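Local atomic coordinates of octenoyl-CoA reductase/carboxylase (PDB entry 4A0S), a protein that catalyses the NADPH-dependent reductive carboxylation of 2-octenoyl-CoA, supplying an extender unit for cinnabaramide polyketide biosynthesis. Residues M218-G228 with A303-T314. Numbering follows the deposited sequence.
Sequences MKQGDIVLIWG and AGREPDIVFEHT. With NAP (NADP nicotinamide-adenine-dinucleotide phosphate), chain F.
With its chain bent at chi3 (-45°), R305 lays one guanidinium face against CD1 of I223, 3.5 Å from CZ, and directs NH2 onto the carbonyl of G221. D308 turns its carboxylate toward the same strand start, CG beside its backbone N (chi1 -66°). D308 OD2 accepts I223 N on its anti lone pair (2.7 Å, 173°) and R305 NH2 on its syn one, while OD1 pairs with R327. Replacing R305 by alanine takes away the flat group over I223 CD1 and is likely to leave G221 O without this donor and D308 OD2 without its charged mate. I223 O accepts from D308 N and I309 N; strands 223-226 and 309-312 run parallel as central strands of the Rossmann sheet. V224, I309, I226 and F311 share the face covered by helices 200-210 and 232-243, whereas L225 and V310 face helix 316-325. V310 CG1 meets the W227 ring at its edge, 3.3 Å from NE1, and E312 OE2 lies over one ring face, held by S322 and T318. H313 NE2 donates to W227 O (2.7 Å) from above the carbonyl plane, and its ND1 lies 3.5 Å from C5D of NADP. G228 CA lies 3.3 Å from NADP O2B, and T314 CG2 3.7 Å from its N3A. R305 and R327 probably offset the D308 carboxylate, whose OD2 lies 3.7 Å from D222 OD1, itself paired with K219.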
# COMPACT_ATOMS: atom_id res chain seq x y z
N MET A 218 0.90 10.21 -6.12
CA MET A 218 0.93 11.53 -5.53
C MET A 218 -0.27 11.78 -4.64
O MET A 218 -1.33 11.18 -4.83
CB MET A 218 0.92 12.57 -6.63
CG MET A 218 -0.42 12.66 -7.29
SD MET A 218 -0.49 14.14 -8.27
CE MET A 218 0.49 15.24 -7.28
N LYS A 219 -0.11 12.67 -3.68
CA LYS A 219 -1.24 13.17 -2.93
C LYS A 219 -1.23 14.68 -3.04
O LYS A 219 -0.21 15.28 -3.36
CB LYS A 219 -1.14 12.73 -1.47
CG LYS A 219 0.03 13.34 -0.74
CD LYS A 219 0.04 12.92 0.74
CE LYS A 219 1.31 13.45 1.42
NZ LYS A 219 2.56 12.97 0.74
N GLN A 220 -2.35 15.32 -2.77
CA GLN A 220 -2.36 16.77 -2.79
C GLN A 220 -1.26 17.27 -1.85
O GLN A 220 -0.98 16.65 -0.81
CB GLN A 220 -3.71 17.29 -2.37
CG GLN A 220 -4.09 16.96 -0.92
CD GLN A 220 -5.55 17.20 -0.68
OE1 GLN A 220 -5.94 18.25 -0.18
NE2 GLN A 220 -6.37 16.24 -1.09
N GLY A 221 -0.60 18.35 -2.24
CA GLY A 221 0.47 18.91 -1.43
C GLY A 221 1.84 18.41 -1.83
O GLY A 221 2.85 19.03 -1.49
N ASP A 222 1.88 17.30 -2.57
CA ASP A 222 3.14 16.76 -3.03
C ASP A 222 3.74 17.71 -4.03
O ASP A 222 3.04 18.27 -4.86
CB ASP A 222 2.92 15.41 -3.71
CG ASP A 222 2.93 14.26 -2.73
OD1 ASP A 222 3.24 14.50 -1.53
OD2 ASP A 222 2.66 13.13 -3.17
N ILE A 223 5.05 17.88 -3.94
CA ILE A 223 5.81 18.65 -4.90
C ILE A 223 6.40 17.65 -5.86
O ILE A 223 7.02 16.68 -5.45
CB ILE A 223 6.90 19.47 -4.21
CG1 ILE A 223 6.23 20.55 -3.36
CG2 ILE A 223 7.82 20.09 -5.25
CD1 ILE A 223 7.05 21.00 -2.19
N VAL A 224 6.18 17.85 -7.15
CA VAL A 224 6.60 16.87 -8.12
C VAL A 224 7.49 17.56 -9.12
O VAL A 224 7.06 18.46 -9.84
CB VAL A 224 5.41 16.23 -8.87
CG1 VAL A 224 5.91 15.19 -9.84
CG2 VAL A 224 4.42 15.60 -7.87
N LEU A 225 8.74 17.13 -9.16
CA LEU A 225 9.68 17.67 -10.10
C LEU A 225 9.50 16.92 -11.39
O LEU A 225 9.57 15.69 -11.42
CB LEU A 225 11.10 17.49 -9.60
CG LEU A 225 12.18 18.11 -10.47
CD1 LEU A 225 12.11 19.63 -10.38
CD2 LEU A 225 13.53 17.61 -10.02
N ILE A 226 9.23 17.64 -12.46
CA ILE A 226 8.92 17.00 -13.71
C ILE A 226 10.02 17.34 -14.69
O ILE A 226 10.14 18.48 -15.13
CB ILE A 226 7.56 17.46 -14.24
CG1 ILE A 226 6.47 17.17 -13.20
CG2 ILE A 226 7.25 16.76 -15.58
CD1 ILE A 226 5.22 17.93 -13.39
N TRP A 227 10.82 16.34 -15.04
CA TRP A 227 11.79 16.48 -16.10
C TRP A 227 11.13 16.52 -17.47
O TRP A 227 10.00 16.05 -17.64
CB TRP A 227 12.75 15.31 -16.07
CG TRP A 227 13.64 15.33 -14.90
CD1 TRP A 227 13.56 14.54 -13.79
CD2 TRP A 227 14.75 16.20 -14.70
NE1 TRP A 227 14.55 14.85 -12.92
CE2 TRP A 227 15.31 15.87 -13.45
CE3 TRP A 227 15.34 17.23 -15.46
CZ2 TRP A 227 16.43 16.52 -12.93
CZ3 TRP A 227 16.45 17.88 -14.94
CH2 TRP A 227 16.99 17.52 -13.69
N GLY A 228 11.85 17.08 -18.45
CA GLY A 228 11.36 17.15 -19.82
C GLY A 228 9.89 17.52 -19.82
O GLY A 228 9.08 16.88 -20.51
N ALA A 303 9.16 25.81 -4.54
CA ALA A 303 8.03 25.00 -4.12
C ALA A 303 7.96 24.84 -2.61
O ALA A 303 6.97 24.35 -2.09
CB ALA A 303 8.08 23.64 -4.79
N GLY A 304 9.02 25.22 -1.91
CA GLY A 304 9.03 25.18 -0.45
C GLY A 304 9.70 23.97 0.15
O GLY A 304 10.14 24.01 1.30
N ARG A 305 9.80 22.88 -0.61
CA ARG A 305 10.47 21.67 -0.15
C ARG A 305 11.15 20.96 -1.30
O ARG A 305 10.88 21.25 -2.45
CB ARG A 305 9.46 20.69 0.48
CG ARG A 305 8.60 21.26 1.58
CD ARG A 305 7.71 20.19 2.21
NE ARG A 305 7.05 19.33 1.22
CZ ARG A 305 5.83 19.53 0.75
NH1 ARG A 305 5.11 20.56 1.15
NH2 ARG A 305 5.32 18.68 -0.13
N GLU A 306 12.00 20.00 -0.97
CA GLU A 306 12.48 19.05 -1.95
C GLU A 306 11.32 18.32 -2.60
O GLU A 306 10.27 18.13 -1.98
CB GLU A 306 13.41 18.03 -1.31
CG GLU A 306 14.73 18.61 -0.85
CD GLU A 306 15.43 17.69 0.14
OE1 GLU A 306 14.81 17.34 1.19
OE2 GLU A 306 16.58 17.30 -0.12
N PRO A 307 11.48 17.93 -3.86
CA PRO A 307 10.36 17.24 -4.47
C PRO A 307 10.05 15.93 -3.75
O PRO A 307 10.94 15.26 -3.27
CB PRO A 307 10.84 16.98 -5.90
CG PRO A 307 12.29 17.06 -5.85
CD PRO A 307 12.59 18.10 -4.81
N ASP A 308 8.77 15.61 -3.68
CA ASP A 308 8.29 14.38 -3.09
C ASP A 308 8.38 13.29 -4.13
O ASP A 308 8.66 12.13 -3.81
CB ASP A 308 6.84 14.59 -2.67
CG ASP A 308 6.74 15.61 -1.56
OD1 ASP A 308 7.29 15.32 -0.48
OD2 ASP A 308 6.18 16.71 -1.78
N ILE A 309 8.13 13.67 -5.37
CA ILE A 309 8.19 12.74 -6.49
C ILE A 309 8.97 13.43 -7.58
O ILE A 309 8.73 14.60 -7.88
CB ILE A 309 6.79 12.38 -7.03
CG1 ILE A 309 5.94 11.69 -5.96
CG2 ILE A 309 6.88 11.48 -8.28
CD1 ILE A 309 4.46 11.76 -6.27
N VAL A 310 9.91 12.69 -8.16
CA VAL A 310 10.61 13.16 -9.32
C VAL A 310 10.11 12.31 -10.47
O VAL A 310 10.17 11.08 -10.43
CB VAL A 310 12.12 13.01 -9.20
CG1 VAL A 310 12.80 13.53 -10.44
CG2 VAL A 310 12.60 13.74 -7.95
N PHE A 311 9.63 13.00 -11.48
CA PHE A 311 9.04 12.38 -12.65
C PHE A 311 10.15 12.28 -13.69
O PHE A 311 10.55 13.28 -14.29
CB PHE A 311 7.89 13.25 -13.12
CG PHE A 311 7.10 12.67 -14.26
CD1 PHE A 311 7.45 12.94 -15.57
CD2 PHE A 311 5.98 11.89 -14.00
CE1 PHE A 311 6.71 12.41 -16.63
CE2 PHE A 311 5.22 11.37 -15.04
CZ PHE A 311 5.60 11.62 -16.37
N GLU A 312 10.68 11.07 -13.83
CA GLU A 312 11.78 10.80 -14.72
C GLU A 312 11.39 10.17 -16.04
O GLU A 312 10.37 9.49 -16.15
CB GLU A 312 12.78 9.87 -14.03
CG GLU A 312 13.92 10.60 -13.44
CD GLU A 312 14.93 11.01 -14.49
OE1 GLU A 312 14.82 10.54 -15.63
OE2 GLU A 312 15.83 11.78 -14.15
N HIS A 313 12.22 10.41 -17.05
CA HIS A 313 12.09 9.75 -18.34
C HIS A 313 13.21 10.27 -19.24
O HIS A 313 13.50 9.69 -20.27
CB HIS A 313 10.75 10.06 -18.97
CG HIS A 313 10.46 11.51 -19.07
ND1 HIS A 313 10.79 12.27 -20.17
CD2 HIS A 313 9.84 12.35 -18.20
CE1 HIS A 313 10.39 13.52 -19.98
NE2 HIS A 313 9.82 13.59 -18.79
N THR A 314 13.82 11.37 -18.81
CA THR A 314 14.90 12.00 -19.55
C THR A 314 16.14 11.14 -19.51
O THR A 314 16.94 11.20 -20.43
CB THR A 314 15.22 13.39 -19.01
OG1 THR A 314 14.94 13.43 -17.60
CG2 THR A 314 14.36 14.42 -19.72
PA NAP F . 8.72 14.11 -25.84
O1A NAP F . 7.25 14.61 -26.13
O2A NAP F . 9.73 14.31 -26.93
O5B NAP F . 9.18 14.87 -24.59
C5B NAP F . 10.42 14.49 -24.03
C4B NAP F . 10.95 15.70 -23.28
O4B NAP F . 12.18 15.27 -22.68
C3B NAP F . 11.27 16.90 -24.20
O3B NAP F . 10.34 17.91 -23.85
C2B NAP F . 12.63 17.38 -23.73
O2B NAP F . 12.52 18.32 -22.66
C1B NAP F . 13.28 16.16 -23.18
N9A NAP F . 13.94 15.45 -24.31
C8A NAP F . 13.58 15.38 -25.60
N7A NAP F . 14.43 14.61 -26.28
C5A NAP F . 15.33 14.19 -25.40
C6A NAP F . 16.45 13.41 -25.52
N6A NAP F . 16.76 12.87 -26.70
N1A NAP F . 17.16 13.17 -24.44
C2A NAP F . 16.82 13.67 -23.25
N3A NAP F . 15.78 14.45 -23.10
C4A NAP F . 15.02 14.72 -24.16
O3 NAP F . 8.71 12.55 -25.45
PN NAP F . 7.72 11.92 -24.35
O1N NAP F . 6.51 11.43 -25.24
O2N NAP F . 7.43 12.83 -23.18
O5D NAP F . 8.61 10.66 -23.97
C5D NAP F . 9.77 10.95 -23.20
C4D NAP F . 10.42 9.62 -22.94
O4D NAP F . 9.41 8.81 -22.24
C3D NAP F . 10.75 8.85 -24.21
O3D NAP F . 12.02 8.23 -23.90
C2D NAP F . 9.64 7.82 -24.33
O2D NAP F . 10.09 6.63 -25.03
C1D NAP F . 9.49 7.49 -22.86
N1N NAP F . 8.12 7.09 -22.66
C2N NAP F . 7.91 5.92 -21.97
C3N NAP F . 6.60 5.56 -21.79
C7N NAP F . 6.38 4.30 -21.05
O7N NAP F . 7.30 3.67 -20.53
N7N NAP F . 5.12 3.93 -21.07
C4N NAP F . 5.54 6.32 -22.28
C5N NAP F . 5.74 7.50 -22.97
C6N NAP F . 7.05 7.89 -23.15
P2B NAP F . 13.85 19.19 -22.38
O1X NAP F . 13.12 20.34 -21.49
O2X NAP F . 14.90 18.36 -21.47
O3X NAP F . 14.28 19.56 -23.78
O HOH W 1 1.71 20.45 1.11